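Local coordinates for protein GH26C (Muricauda sp. MAR_2010_75, PDB 6Q78) that probably hydrolyses internal beta-1,4-mannosidic linkages of mannans, acting as an endo-beta-mannanase of glycoside hydrolase family 26, at residues E51-F56 / A68-L73; D292-D297 / D322-R327. All blocks are in the same frame, centred on the assembly; numbering follows the deposited sequence.

Contact 1 of 2, residues E51-F56 / A68-L73; sequences EETRSF and ALFYNL
Thr-53 and Tyr-71 mark the closest backbone approach, their CA atoms 6.2 Å apart, where the 3-10 turn 51-56 lies against the helical segment 68-73. Within the turn, Phe-56 N donates a hydrogen bond to Thr-53 O, and Glu-52 O accepts hydrogen bonds from both Ser-55 N and Ser-55 OG, the hydroxyl arriving in the carbonyl plane at 2.8 Å. No hydrogen bond crosses between the segments, so van der Waals packing joins them, mostly between side chains. Thr-53 does most of this work with its two branches. Its methyl CG2, anti to the backbone N, meets the Phe-70 ring at CD1 (3.5 Å), the two side chains crossing obliquely. The hydroxyl OG1 sits 3.4 Å from CD1 of Tyr-71, yet its polar partner is Pro-50 O, one turn back, which lets a buried hydroxyl rest beside an aromatic ring. Threonine suits this place because its methyl can pack on Phe-70 while its hydroxyl is hydrogen-bonded to Pro-50 O. Helix 64-76 belongs to the TIM-barrel fold of family 26, and segment 51-56 lies in the loop that precedes this helix; on the barrel side, Phe-70 also touches Ile-330 of strand 330-336. Phe-70 CG stands anti to its own backbone nitrogen (chi1 -177°), which sends the ring toward the turn, and CZ comes to 3.7 Å from Phe-56 O. Replacing Thr-53 by glycine would probably open a gap beside Phe-70 and Tyr-71 and leave Pro-50 O without its hydroxyl donor. The Phe-56 side chain adds a looser apolar touch, CB to Phe-70 CE1 at 4.3 Å, before its ring leads away to meet that of Phe-48.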
loop_
_atom_site.group_PDB
_atom_site.type_symbol
_atom_site.label_atom_id
_atom_site.label_comp_id
_atom_site.label_asym_id
_atom_site.label_seq_id
_atom_site.Cartn_x
_atom_site.Cartn_y
_atom_site.Cartn_z
ATOM N N GLU A 51 -9.832 17.276 16.143
ATOM C CA GLU A 51 -8.708 17.867 16.864
ATOM C C GLU A 51 -7.977 16.850 17.733
ATOM O O GLU A 51 -6.830 17.090 18.119
ATOM C CB GLU A 51 -9.204 19.026 17.731
ATOM C CG GLU A 51 -10.345 18.636 18.659
ATOM C CD GLU A 51 -11.731 18.957 18.095
ATOM O OE1 GLU A 51 -12.644 19.212 18.912
ATOM O OE2 GLU A 51 -11.915 18.958 16.856
ATOM N N GLU A 52 -8.617 15.732 18.043
ATOM C CA GLU A 52 -8.030 14.649 18.825
ATOM C C GLU A 52 -7.330 13.583 17.991
ATOM O O GLU A 52 -6.817 12.621 18.567
ATOM C CB GLU A 52 -9.129 13.962 19.646
ATOM C CG GLU A 52 -9.854 14.899 20.608
ATOM C CD GLU A 52 -11.141 14.310 21.172
ATOM O OE1 GLU A 52 -11.681 13.351 20.580
ATOM O OE2 GLU A 52 -11.615 14.822 22.215
ATOM N N THR A 53 -7.273 13.736 16.667
ATOM C CA THR A 53 -6.747 12.677 15.806
ATOM C C THR A 53 -5.329 12.272 16.203
ATOM O O THR A 53 -4.982 11.087 16.143
ATOM C CB THR A 53 -6.783 13.128 14.344
ATOM O OG1 THR A 53 -8.139 13.401 13.979
ATOM C CG2 THR A 53 -6.242 12.011 13.402
ATOM N N ARG A 54 -4.491 13.245 16.564
ATOM C CA ARG A 54 -3.107 12.946 16.917
ATOM C C ARG A 54 -3.006 11.886 17.998
ATOM O O ARG A 54 -2.036 11.118 18.011
ATOM C CB ARG A 54 -2.415 14.223 17.408
ATOM C CG ARG A 54 -2.173 15.238 16.283
ATOM C CD ARG A 54 -1.559 16.544 16.804
ATOM N NE ARG A 54 -1.402 17.464 15.683
ATOM C CZ ARG A 54 -0.344 17.473 14.868
ATOM N NH1 ARG A 54 0.684 16.647 15.089
ATOM N NH2 ARG A 54 -0.303 18.320 13.835
ATOM N N SER A 55 -3.983 11.824 18.908
ATOM C CA SER A 55 -3.906 10.869 20.006
ATOM C C SER A 55 -4.130 9.430 19.553
ATOM O O SER A 55 -3.932 8.508 20.357
ATOM C CB SER A 55 -4.880 11.256 21.130
ATOM O OG SER A 55 -6.223 10.990 20.744
ATOM N N PHE A 56 -4.517 9.220 18.289
ATOM C CA PHE A 56 -4.765 7.890 17.747
ATOM C C PHE A 56 -3.734 7.471 16.720
ATOM O O PHE A 56 -3.892 6.410 16.102
ATOM C CB PHE A 56 -6.167 7.830 17.143
ATOM C CG PHE A 56 -7.217 8.074 18.152
ATOM C CD1 PHE A 56 -7.525 7.098 19.076
ATOM C CD2 PHE A 56 -7.825 9.323 18.259
ATOM C CE1 PHE A 56 -8.472 7.328 20.048
ATOM C CE2 PHE A 56 -8.762 9.552 19.240
ATOM C CZ PHE A 56 -9.081 8.558 20.120
ATOM N N ALA A 68 -4.470 15.163 8.988
ATOM C CA ALA A 68 -5.713 15.259 8.223
ATOM C C ALA A 68 -5.929 14.005 7.381
ATOM O O ALA A 68 -7.057 13.497 7.290
ATOM C CB ALA A 68 -5.697 16.508 7.345
ATOM N N LEU A 69 -4.863 13.487 6.751
ATOM C CA LEU A 69 -5.021 12.259 5.973
ATOM C C LEU A 69 -5.568 11.117 6.832
ATOM O O LEU A 69 -6.493 10.398 6.415
ATOM C CB LEU A 69 -3.701 11.889 5.313
ATOM C CG LEU A 69 -3.724 10.565 4.559
ATOM C CD1 LEU A 69 -4.651 10.571 3.364
ATOM C CD2 LEU A 69 -2.317 10.193 4.120
ATOM N N PHE A 70 -5.009 10.924 8.029
ATOM C CA PHE A 70 -5.506 9.861 8.896
ATOM C C PHE A 70 -6.984 10.081 9.214
ATOM O O PHE A 70 -7.810 9.168 9.068
ATOM C CB PHE A 70 -4.654 9.799 10.172
ATOM C CG PHE A 70 -5.033 8.691 11.099
ATOM C CD1 PHE A 70 -6.140 8.819 11.941
ATOM C CD2 PHE A 70 -4.270 7.513 11.135
ATOM C CE1 PHE A 70 -6.481 7.790 12.830
ATOM C CE2 PHE A 70 -4.600 6.507 12.019
ATOM C CZ PHE A 70 -5.724 6.630 12.857
ATOM N N TYR A 71 -7.333 11.291 9.669
ATOM C CA TYR A 71 -8.724 11.562 10.017
ATOM C C TYR A 71 -9.630 11.307 8.823
ATOM O O TYR A 71 -10.668 10.648 8.941
ATOM C CB TYR A 71 -8.891 13.004 10.511
ATOM C CG TYR A 71 -10.347 13.300 10.814
ATOM C CD1 TYR A 71 -10.901 12.957 12.054
ATOM C CD2 TYR A 71 -11.185 13.913 9.869
ATOM C CE1 TYR A 71 -12.235 13.203 12.341
ATOM C CE2 TYR A 71 -12.527 14.159 10.155
ATOM C CZ TYR A 71 -13.038 13.806 11.400
ATOM O OH TYR A 71 -14.368 14.041 11.709
ATOM N N ASN A 72 -9.266 11.843 7.663
ATOM C CA ASN A 72 -10.194 11.791 6.535
ATOM C C ASN A 72 -10.337 10.379 5.979
ATOM O O ASN A 72 -11.414 10.033 5.484
ATOM C CB ASN A 72 -9.763 12.778 5.437
ATOM C CG ASN A 72 -10.183 14.186 5.756
ATOM O OD1 ASN A 72 -11.357 14.421 5.995
ATOM N ND2 ASN A 72 -9.237 15.122 5.799
ATOM N N LEU A 73 -9.270 9.567 6.015
ATOM C CA LEU A 73 -9.414 8.169 5.603
ATOM C C LEU A 73 -10.331 7.424 6.547
ATOM O O LEU A 73 -11.164 6.614 6.116
ATOM C CB LEU A 73 -8.059 7.462 5.580
ATOM C CG LEU A 73 -7.189 7.763 4.370
ATOM C CD1 LEU A 73 -5.796 7.211 4.553
ATOM C CD2 LEU A 73 -7.816 7.157 3.093
#

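Contact 2 of 2, residues D292-D297 / D322-R327; sequences DIMGMD and DLAEER
Met-294 carries this contact alone from the strand side, its thioether reaching across to three residues of the helix. SD lies 3.8 Å from Leu-323 CB and 3.7 Å from Ala-324 N, while the terminal methyl CE comes to 3.7 Å from Arg-327 CD. The methionine side chain crosses those of Leu-323 and Arg-327 at about a right angle. Beyond CG it runs extended (chi2 173°), and this extension lays SD against Leu-323 and Ala-324 and carries CE on to Arg-327. The closest CA atoms, those of Met-294 and Ala-324, are 6.4 Å apart. An unbranched, flexible and apolar residue suits this reach along the helix, and the small Ala-324 lets the sulfur come close to the helix backbone. Arg-327 offers its aliphatic part to the methionine and pairs NH1 with Asp-288 in a salt bridge, so one long side chain serves both the apolar layer and its charged margin. Tyr-281 and Val-320 also touch Met-294, while Tyr-281 and Glu-278 touch Leu-323. Backbone hydrogen bonding between Met-294 and Ile-330 ties the strand to its neighbour 330-336, and Ala-324 packs on Ala-331 of that same strand. The axes of strand 293-297 and helix 322-327 approach to 9.0 Å at 174°, nearly antiparallel, as expected when strand 293-298, helix 306-327 and strand 330-336 form a beta-alpha-beta crossover of a TIM barrel.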
loop_
_atom_site.group_PDB
_atom_site.type_symbol
_atom_site.label_atom_id
_atom_site.label_comp_id
_atom_site.label_asym_id
_atom_site.label_seq_id
_atom_site.Cartn_x
_atom_site.Cartn_y
_atom_site.Cartn_z
ATOM N N ASP A 292 -0.709 2.320 11.883
ATOM C CA ASP A 292 -1.841 3.224 11.626
ATOM C C ASP A 292 -2.916 2.583 10.756
ATOM O O ASP A 292 -4.118 2.829 10.950
ATOM C CB ASP A 292 -1.357 4.457 10.875
ATOM C CG ASP A 292 -0.477 5.371 11.728
ATOM O OD1 ASP A 292 -0.954 5.809 12.827
ATOM O OD2 ASP A 292 0.669 5.659 11.295
ATOM N N ILE A 293 -2.485 1.820 9.748
ATOM C CA ILE A 293 -3.374 1.195 8.773
ATOM C C ILE A 293 -3.226 -0.315 8.896
ATOM O O ILE A 293 -2.110 -0.839 8.809
ATOM C CB ILE A 293 -3.081 1.679 7.346
ATOM C CG1 ILE A 293 -3.499 3.159 7.241
ATOM C CG2 ILE A 293 -3.830 0.766 6.332
ATOM C CD1 ILE A 293 -2.650 4.030 6.324
ATOM N N MET A 294 -4.336 -0.993 9.122
ATOM C CA MET A 294 -4.388 -2.453 9.134
ATOM C C MET A 294 -4.844 -2.878 7.754
ATOM O O MET A 294 -5.994 -2.628 7.362
ATOM C CB MET A 294 -5.376 -2.950 10.191
ATOM C CG MET A 294 -4.811 -2.874 11.575
ATOM S SD MET A 294 -6.058 -3.271 12.798
ATOM C CE MET A 294 -4.948 -3.898 14.079
ATOM N N GLY A 295 -3.945 -3.514 7.010
ATOM C CA GLY A 295 -4.241 -3.940 5.663
ATOM C C GLY A 295 -4.131 -5.449 5.475
ATOM O O GLY A 295 -3.795 -6.215 6.387
ATOM N N MET A 296 -4.486 -5.868 4.269
ATOM C CA MET A 296 -4.166 -7.205 3.779
ATOM C C MET A 296 -4.114 -7.129 2.261
ATOM O O MET A 296 -4.760 -6.267 1.647
ATOM C CB MET A 296 -5.196 -8.266 4.200
ATOM C CG MET A 296 -6.555 -8.014 3.536
ATOM S SD MET A 296 -7.750 -9.320 3.912
ATOM C CE MET A 296 -6.909 -10.784 3.215
ATOM N N ASP A 297 -3.324 -8.019 1.673
ATOM C CA ASP A 297 -3.295 -8.221 0.231
ATOM C C ASP A 297 -4.091 -9.479 -0.107
ATOM O O ASP A 297 -4.026 -10.491 0.604
ATOM C CB ASP A 297 -1.862 -8.361 -0.281
ATOM C CG ASP A 297 -1.051 -7.092 -0.069
ATOM O OD1 ASP A 297 -1.662 -6.090 0.332
ATOM O OD2 ASP A 297 0.159 -7.098 -0.344
ATOM N N ASP A 322 -13.034 -5.211 11.443
ATOM C CA ASP A 322 -13.432 -5.249 12.852
ATOM C C ASP A 322 -12.294 -4.809 13.766
ATOM O O ASP A 322 -12.517 -4.076 14.743
ATOM C CB ASP A 322 -13.873 -6.656 13.274
ATOM C CG ASP A 322 -15.261 -7.026 12.792
ATOM O OD1 ASP A 322 -16.034 -6.118 12.390
ATOM O OD2 ASP A 322 -15.592 -8.245 12.862
ATOM N N LEU A 323 -11.072 -5.276 13.491
ATOM C CA LEU A 323 -9.951 -4.884 14.337
ATOM C C LEU A 323 -9.652 -3.400 14.206
ATOM O O LEU A 323 -9.322 -2.734 15.197
ATOM C CB LEU A 323 -8.713 -5.683 13.963
ATOM C CG LEU A 323 -8.699 -7.121 14.437
ATOM C CD1 LEU A 323 -7.490 -7.796 13.760
ATOM C CD2 LEU A 323 -8.604 -7.191 15.963
ATOM N N ALA A 324 -9.748 -2.858 12.984
ATOM C CA ALA A 324 -9.548 -1.420 12.808
ATOM C C ALA A 324 -10.601 -0.604 13.560
ATOM O O ALA A 324 -10.298 0.451 14.129
ATOM C CB ALA A 324 -9.561 -1.090 11.314
ATOM N N GLU A 325 -11.853 -1.068 13.579
ATOM C CA GLU A 325 -12.859 -0.370 14.379
ATOM C C GLU A 325 -12.506 -0.429 15.864
ATOM O O GLU A 325 -12.562 0.584 16.568
ATOM C CB GLU A 325 -14.230 -0.980 14.113
ATOM C CG GLU A 325 -14.830 -0.604 12.775
ATOM C CD GLU A 325 -16.337 -0.713 12.762
ATOM O OE1 GLU A 325 -17.011 0.162 13.349
ATOM O OE2 GLU A 325 -16.846 -1.685 12.175
ATOM N N GLU A 326 -12.091 -1.589 16.348
ATOM C CA GLU A 326 -11.808 -1.730 17.776
ATOM C C GLU A 326 -10.585 -0.920 18.211
ATOM O O GLU A 326 -10.579 -0.350 19.316
ATOM C CB GLU A 326 -11.648 -3.210 18.117
ATOM C CG GLU A 326 -12.989 -3.920 18.186
ATOM C CD GLU A 326 -12.845 -5.411 18.304
ATOM O OE1 GLU A 326 -13.863 -6.117 18.130
ATOM O OE2 GLU A 326 -11.704 -5.864 18.558
ATOM N N ARG A 327 -9.555 -0.836 17.357
ATOM C CA ARG A 327 -8.270 -0.251 17.732
ATOM C C ARG A 327 -8.089 1.159 17.184
ATOM O O ARG A 327 -7.019 1.749 17.356
ATOM C CB ARG A 327 -7.123 -1.166 17.316
ATOM C CG ARG A 327 -7.112 -2.463 18.157
ATOM C CD ARG A 327 -6.543 -3.612 17.402
ATOM N NE ARG A 327 -6.633 -4.840 18.193
ATOM C CZ ARG A 327 -5.605 -5.402 18.822
ATOM N NH1 ARG A 327 -4.403 -4.841 18.767
ATOM N NH2 ARG A 327 -5.780 -6.528 19.511
#

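In the fold
From the N terminus, the chain first closes contact 1, a short local loop in which the turn 51-56 folds back on helix 64-76 with 11 residues between the segments. Contact 2 opens much later and spans 24 residues, bringing helix 306-327 back alongside strand 293-298. The two loops lie in series, neither nesting nor crossing. In space their centres are about 15 Å apart and they touch directly, Phe-70 CE2 packing 3.8 Å from Asp-292 OD1. Strand 330-336, at its Ile-330 end, is shared by both as a neighbour. The N-terminal segment is thereby tied to a late beta-alpha-beta unit of the barrel.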